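Long-range contact in L-ornithine N(5)-monooxygenase (PDB 3S5W), which uses FAD, NADPH and molecular oxygen to hydroxylate the side-chain nitrogen of L-ornithine, the first step in making the siderophore pyoverdin: residues F198-S211 / T365-R377. Sequence-based numbering, arbitrary orientation. Where two conformers were deposited one is given.
With NAP (NADP nicotinamide-adenine-dinucleotide phosphate), chain F.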
# COMPACT_ATOMS: atom_id res chain seq x y z
N PHE A 198 -8.71 -6.74 -18.80
CA PHE A 198 -8.56 -7.97 -18.04
C PHE A 198 -9.73 -8.26 -17.13
O PHE A 198 -9.74 -9.31 -16.50
CB PHE A 198 -7.26 -7.96 -17.23
CG PHE A 198 -6.06 -8.09 -18.08
CD1 PHE A 198 -5.70 -9.33 -18.58
CD2 PHE A 198 -5.33 -6.97 -18.43
CE1 PHE A 198 -4.62 -9.47 -19.41
CE2 PHE A 198 -4.23 -7.08 -19.24
CZ PHE A 198 -3.87 -8.34 -19.74
N ARG A 199 -10.72 -7.36 -17.05
CA ARG A 199 -11.85 -7.53 -16.10
C ARG A 199 -12.71 -8.77 -16.37
O ARG A 199 -13.20 -9.44 -15.43
CB ARG A 199 -12.68 -6.24 -16.01
CG ARG A 199 -11.90 -5.14 -15.31
CD ARG A 199 -12.49 -3.76 -15.43
NE ARG A 199 -11.48 -2.75 -15.09
CZ ARG A 199 -11.69 -1.45 -15.07
NH1 ARG A 199 -12.89 -0.96 -15.37
NH2 ARG A 199 -10.71 -0.63 -14.75
N ALA A 200 -12.86 -9.10 -17.66
CA ALA A 200 -13.61 -10.29 -18.11
C ALA A 200 -12.94 -11.59 -17.68
O ALA A 200 -13.56 -12.65 -17.69
CB ALA A 200 -13.77 -10.29 -19.60
N LEU A 201 -11.66 -11.51 -17.33
CA LEU A 201 -10.89 -12.69 -16.97
C LEU A 201 -10.80 -12.88 -15.46
O LEU A 201 -10.06 -13.77 -15.00
CB LEU A 201 -9.48 -12.66 -17.63
CG LEU A 201 -9.39 -13.04 -19.11
CD1 LEU A 201 -8.14 -12.49 -19.80
CD2 LEU A 201 -9.42 -14.56 -19.24
N LYS A 202 -11.54 -12.07 -14.70
CA LYS A 202 -11.64 -12.25 -13.25
C LYS A 202 -12.07 -13.69 -13.00
O LYS A 202 -12.99 -14.19 -13.65
CB LYS A 202 -12.66 -11.27 -12.63
CG LYS A 202 -12.90 -11.46 -11.10
CD LYS A 202 -13.88 -10.44 -10.49
CE LYS A 202 -15.29 -10.56 -11.08
NZ LYS A 202 -16.13 -9.36 -10.79
N GLY A 203 -11.38 -14.37 -12.11
CA GLY A 203 -11.76 -15.75 -11.82
C GLY A 203 -10.98 -16.78 -12.58
O GLY A 203 -11.00 -17.96 -12.23
N ASP A 204 -10.27 -16.35 -13.64
CA ASP A 204 -9.34 -17.22 -14.32
C ASP A 204 -8.00 -17.14 -13.56
O ASP A 204 -7.37 -16.08 -13.50
CB ASP A 204 -9.16 -16.80 -15.79
CG ASP A 204 -8.47 -17.86 -16.63
OD1 ASP A 204 -7.43 -18.43 -16.21
OD2 ASP A 204 -8.96 -18.13 -17.75
N GLY A 205 -7.61 -18.27 -12.97
CA GLY A 205 -6.41 -18.35 -12.11
C GLY A 205 -5.08 -18.03 -12.81
O GLY A 205 -4.07 -17.78 -12.15
N ARG A 206 -5.09 -18.09 -14.14
CA ARG A 206 -3.92 -17.75 -14.98
C ARG A 206 -3.59 -16.24 -15.04
O ARG A 206 -2.53 -15.85 -15.52
CB ARG A 206 -4.12 -18.30 -16.40
CG ARG A 206 -4.17 -19.84 -16.38
CD ARG A 206 -4.56 -20.42 -17.71
NE ARG A 206 -5.91 -20.01 -18.14
CZ ARG A 206 -6.47 -20.45 -19.26
NH1 ARG A 206 -5.82 -21.31 -20.03
NH2 ARG A 206 -7.68 -20.03 -19.61
N VAL A 207 -4.54 -15.41 -14.62
CA VAL A 207 -4.38 -13.96 -14.60
C VAL A 207 -4.50 -13.49 -13.16
O VAL A 207 -5.49 -13.79 -12.49
CB VAL A 207 -5.46 -13.25 -15.48
CG1 VAL A 207 -5.27 -11.72 -15.47
CG2 VAL A 207 -5.37 -13.76 -16.92
N PHE A 208 -3.50 -12.79 -12.67
CA PHE A 208 -3.52 -12.35 -11.28
C PHE A 208 -2.74 -11.09 -11.08
O PHE A 208 -1.78 -10.85 -11.81
CB PHE A 208 -3.00 -13.45 -10.32
CG PHE A 208 -1.65 -14.02 -10.67
CD1 PHE A 208 -1.53 -15.07 -11.58
CD2 PHE A 208 -0.51 -13.53 -10.07
CE1 PHE A 208 -0.28 -15.62 -11.87
CE2 PHE A 208 0.75 -14.07 -10.36
CZ PHE A 208 0.86 -15.12 -11.25
N HIS A 209 -3.17 -10.30 -10.12
CA HIS A 209 -2.50 -9.04 -9.78
C HIS A 209 -1.24 -9.35 -8.95
O HIS A 209 -1.19 -10.35 -8.21
CB HIS A 209 -3.47 -8.09 -9.04
CG HIS A 209 -2.88 -6.75 -8.69
ND1 HIS A 209 -2.95 -5.65 -9.52
CD2 HIS A 209 -2.24 -6.34 -7.58
CE1 HIS A 209 -2.37 -4.61 -8.93
NE2 HIS A 209 -1.95 -5.01 -7.74
N HIS A 210 -0.22 -8.50 -9.13
CA HIS A 210 1.06 -8.70 -8.46
C HIS A 210 0.88 -8.84 -6.93
O HIS A 210 1.69 -9.52 -6.30
CB HIS A 210 2.01 -7.54 -8.77
CG HIS A 210 3.32 -7.63 -8.04
ND1 HIS A 210 3.59 -6.86 -6.92
CD2 HIS A 210 4.42 -8.38 -8.26
CE1 HIS A 210 4.81 -7.14 -6.49
NE2 HIS A 210 5.33 -8.06 -7.27
N SER A 211 -0.13 -8.19 -6.36
CA SER A 211 -0.43 -8.30 -4.91
C SER A 211 -0.65 -9.76 -4.46
O SER A 211 -0.54 -10.05 -3.28
CB SER A 211 -1.65 -7.44 -4.52
OG SER A 211 -2.81 -7.91 -5.24
N THR A 365 0.47 -15.96 -26.88
CA THR A 365 -0.23 -16.75 -25.87
C THR A 365 0.67 -17.08 -24.68
O THR A 365 1.82 -17.54 -24.86
CB THR A 365 -0.82 -18.04 -26.49
OG1 THR A 365 -1.76 -17.67 -27.50
CG2 THR A 365 -1.56 -18.90 -25.45
N TYR A 366 0.14 -16.85 -23.47
CA TYR A 366 0.89 -16.98 -22.22
C TYR A 366 0.24 -18.01 -21.32
O TYR A 366 -0.98 -18.17 -21.33
CB TYR A 366 0.96 -15.63 -21.51
CG TYR A 366 1.72 -14.60 -22.34
CD1 TYR A 366 3.13 -14.54 -22.30
CD2 TYR A 366 1.05 -13.74 -23.17
CE1 TYR A 366 3.83 -13.61 -23.09
CE2 TYR A 366 1.73 -12.82 -23.96
CZ TYR A 366 3.11 -12.75 -23.92
OH TYR A 366 3.75 -11.82 -24.73
N ASP A 367 1.06 -18.65 -20.50
CA ASP A 367 0.63 -19.60 -19.51
C ASP A 367 0.05 -18.87 -18.30
O ASP A 367 -0.83 -19.38 -17.61
CB ASP A 367 1.80 -20.50 -19.09
CG ASP A 367 2.25 -21.43 -20.20
OD1 ASP A 367 3.35 -21.26 -20.77
OD2 ASP A 367 1.48 -22.35 -20.53
N ALA A 368 0.55 -17.65 -18.06
CA ALA A 368 0.10 -16.80 -16.97
C ALA A 368 0.31 -15.32 -17.32
O ALA A 368 1.18 -14.97 -18.16
CB ALA A 368 0.82 -17.16 -15.65
N VAL A 369 -0.51 -14.46 -16.74
CA VAL A 369 -0.38 -13.03 -16.91
C VAL A 369 -0.40 -12.37 -15.52
O VAL A 369 -1.37 -12.49 -14.76
CB VAL A 369 -1.47 -12.40 -17.82
CG1 VAL A 369 -1.30 -10.89 -17.94
CG2 VAL A 369 -1.53 -13.10 -19.20
N ILE A 370 0.69 -11.68 -15.19
CA ILE A 370 0.79 -10.95 -13.94
C ILE A 370 0.49 -9.47 -14.22
O ILE A 370 1.14 -8.83 -15.06
CB ILE A 370 2.20 -11.12 -13.30
CG1 ILE A 370 2.56 -12.62 -13.19
CG2 ILE A 370 2.34 -10.31 -11.98
CD1 ILE A 370 4.02 -12.89 -12.68
N LEU A 371 -0.49 -8.95 -13.51
CA LEU A 371 -0.86 -7.54 -13.59
C LEU A 371 -0.10 -6.76 -12.51
O LEU A 371 -0.48 -6.76 -11.36
CB LEU A 371 -2.38 -7.38 -13.42
CG LEU A 371 -3.21 -8.24 -14.38
CD1 LEU A 371 -4.75 -8.04 -14.10
CD2 LEU A 371 -2.89 -7.88 -15.79
N ALA A 372 1.00 -6.11 -12.90
CA ALA A 372 1.80 -5.33 -11.96
C ALA A 372 1.41 -3.87 -12.18
O ALA A 372 2.25 -3.00 -12.52
CB ALA A 372 3.30 -5.59 -12.22
N THR A 373 0.12 -3.60 -11.97
CA THR A 373 -0.52 -2.37 -12.48
C THR A 373 -0.91 -1.43 -11.35
O THR A 373 -1.64 -0.43 -11.56
CB THR A 373 -1.75 -2.72 -13.40
OG1 THR A 373 -2.51 -3.75 -12.78
CG2 THR A 373 -1.27 -3.27 -14.76
N GLY A 374 -0.45 -1.74 -10.13
CA GLY A 374 -0.61 -0.79 -9.02
C GLY A 374 -1.99 -0.79 -8.38
O GLY A 374 -2.70 -1.77 -8.46
N TYR A 375 -2.35 0.31 -7.72
CA TYR A 375 -3.50 0.29 -6.77
C TYR A 375 -4.28 1.56 -6.96
O TYR A 375 -3.73 2.57 -7.42
CB TYR A 375 -3.03 0.18 -5.29
CG TYR A 375 -2.25 -1.07 -5.02
CD1 TYR A 375 -0.91 -1.15 -5.43
CD2 TYR A 375 -2.84 -2.19 -4.44
CE1 TYR A 375 -0.18 -2.33 -5.25
CE2 TYR A 375 -2.10 -3.37 -4.24
CZ TYR A 375 -0.78 -3.41 -4.64
OH TYR A 375 -0.06 -4.54 -4.47
N GLU A 376 -5.57 1.49 -6.65
CA GLU A 376 -6.43 2.67 -6.54
C GLU A 376 -6.72 2.92 -5.08
O GLU A 376 -6.75 1.97 -4.27
CB GLU A 376 -7.73 2.44 -7.31
CG GLU A 376 -7.47 2.30 -8.79
CD GLU A 376 -8.68 1.89 -9.59
OE1 GLU A 376 -8.72 2.24 -10.78
OE2 GLU A 376 -9.59 1.21 -9.06
N ARG A 377 -6.97 4.18 -4.76
CA ARG A 377 -7.39 4.58 -3.42
C ARG A 377 -8.76 5.25 -3.47
O ARG A 377 -8.86 6.44 -3.74
CB ARG A 377 -6.36 5.53 -2.82
CG ARG A 377 -5.02 4.88 -2.59
CD ARG A 377 -5.03 4.15 -1.27
NE ARG A 377 -3.75 3.51 -1.03
CZ ARG A 377 -3.13 3.53 0.14
NH1 ARG A 377 -3.61 4.23 1.13
NH2 ARG A 377 -1.98 2.91 0.29
PA NAP F . 2.71 2.12 -10.09
O1A NAP F . 3.93 2.90 -9.86
O2A NAP F . 1.48 2.88 -10.02
O5B NAP F . 2.95 1.31 -11.44
C5B NAP F . 1.82 0.95 -12.15
C4B NAP F . 2.38 0.41 -13.45
O4B NAP F . 1.26 -0.18 -14.07
C3B NAP F . 2.87 1.55 -14.35
O3B NAP F . 3.91 0.99 -15.15
C2B NAP F . 1.61 1.81 -15.20
O2B NAP F . 1.93 2.25 -16.48
C1B NAP F . 1.01 0.39 -15.32
N9A NAP F . -0.43 0.49 -15.62
C8A NAP F . -1.41 1.03 -14.81
N7A NAP F . -2.60 0.95 -15.44
C5A NAP F . -2.39 0.39 -16.64
C6A NAP F . -3.25 0.09 -17.70
N6A NAP F . -4.54 0.39 -17.62
N1A NAP F . -2.73 -0.49 -18.82
C2A NAP F . -1.41 -0.80 -18.94
N3A NAP F . -0.54 -0.51 -17.89
C4A NAP F . -1.03 0.09 -16.77
O3 NAP F . 2.65 0.84 -9.11
PN NAP F . 3.77 -0.16 -8.47
O1N NAP F . 2.99 -1.24 -7.77
O2N NAP F . 4.81 -0.60 -9.47
O5D NAP F . 4.36 0.88 -7.39
C5D NAP F . 5.69 1.19 -7.05
C4D NAP F . 5.51 1.50 -5.57
O4D NAP F . 6.60 1.19 -4.73
C3D NAP F . 5.20 2.93 -5.17
O3D NAP F . 3.99 3.38 -5.73
C2D NAP F . 5.21 2.76 -3.64
O2D NAP F . 3.96 2.46 -3.02
C1D NAP F . 6.16 1.58 -3.43
P2B NAP F . 1.82 3.79 -16.96
O1X NAP F . 1.81 3.63 -18.48
O2X NAP F . 3.07 4.43 -16.38
O3X NAP F . 0.57 4.40 -16.37
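D367 O lies against the aliphatic part of R206, closest to CG at 3.6 Å, just before strands 207-209 and 368-371 pair in parallel. The strands form one margin of the five-stranded parallel sheet of the NADPH-binding Rossmann-type domain; 207-209 is the edge strand, and 368-371 also pairs with 228-233. R206 forms a side-on salt bridge with D204, NE to OD1 and NH2 to OD2. V369 N donates to R206 O at 2.7 Å, and V369 O accepts from F208 N. V369 CG1 touches CE1 of the F198 ring. On the face opposite V207, V369 and L371, I370 CG1 lies beside F208 CZ at 3.6 Å. These two side chains run the same way, toward the side where helix 237-249 meets I370. L371 N donates a hydrogen bond to F208 O, almost straight (171°). L371 CD2 sits over the centre of the F198 ring in a CH-pi contact, 3.8 Å from the centroid, while CD1 reaches V207 CG1. L371 O accepts from H210 N, the last rung of the ladder. Past the strand, A372, T373 and G374 line the NADP pocket, and T373 OG1 is hydrogen-bonded to R193 O. Y375, which also touches FAD, meets H209 in a T-shaped stack, planes at 79°. H209 CG is anti to the backbone N (chi1 -179°), which carries the imidazole forward along 371-375, over L371 O, to Y375. Its edge points at the phenol face, with NE2 3.7 Å from Y375 CZ.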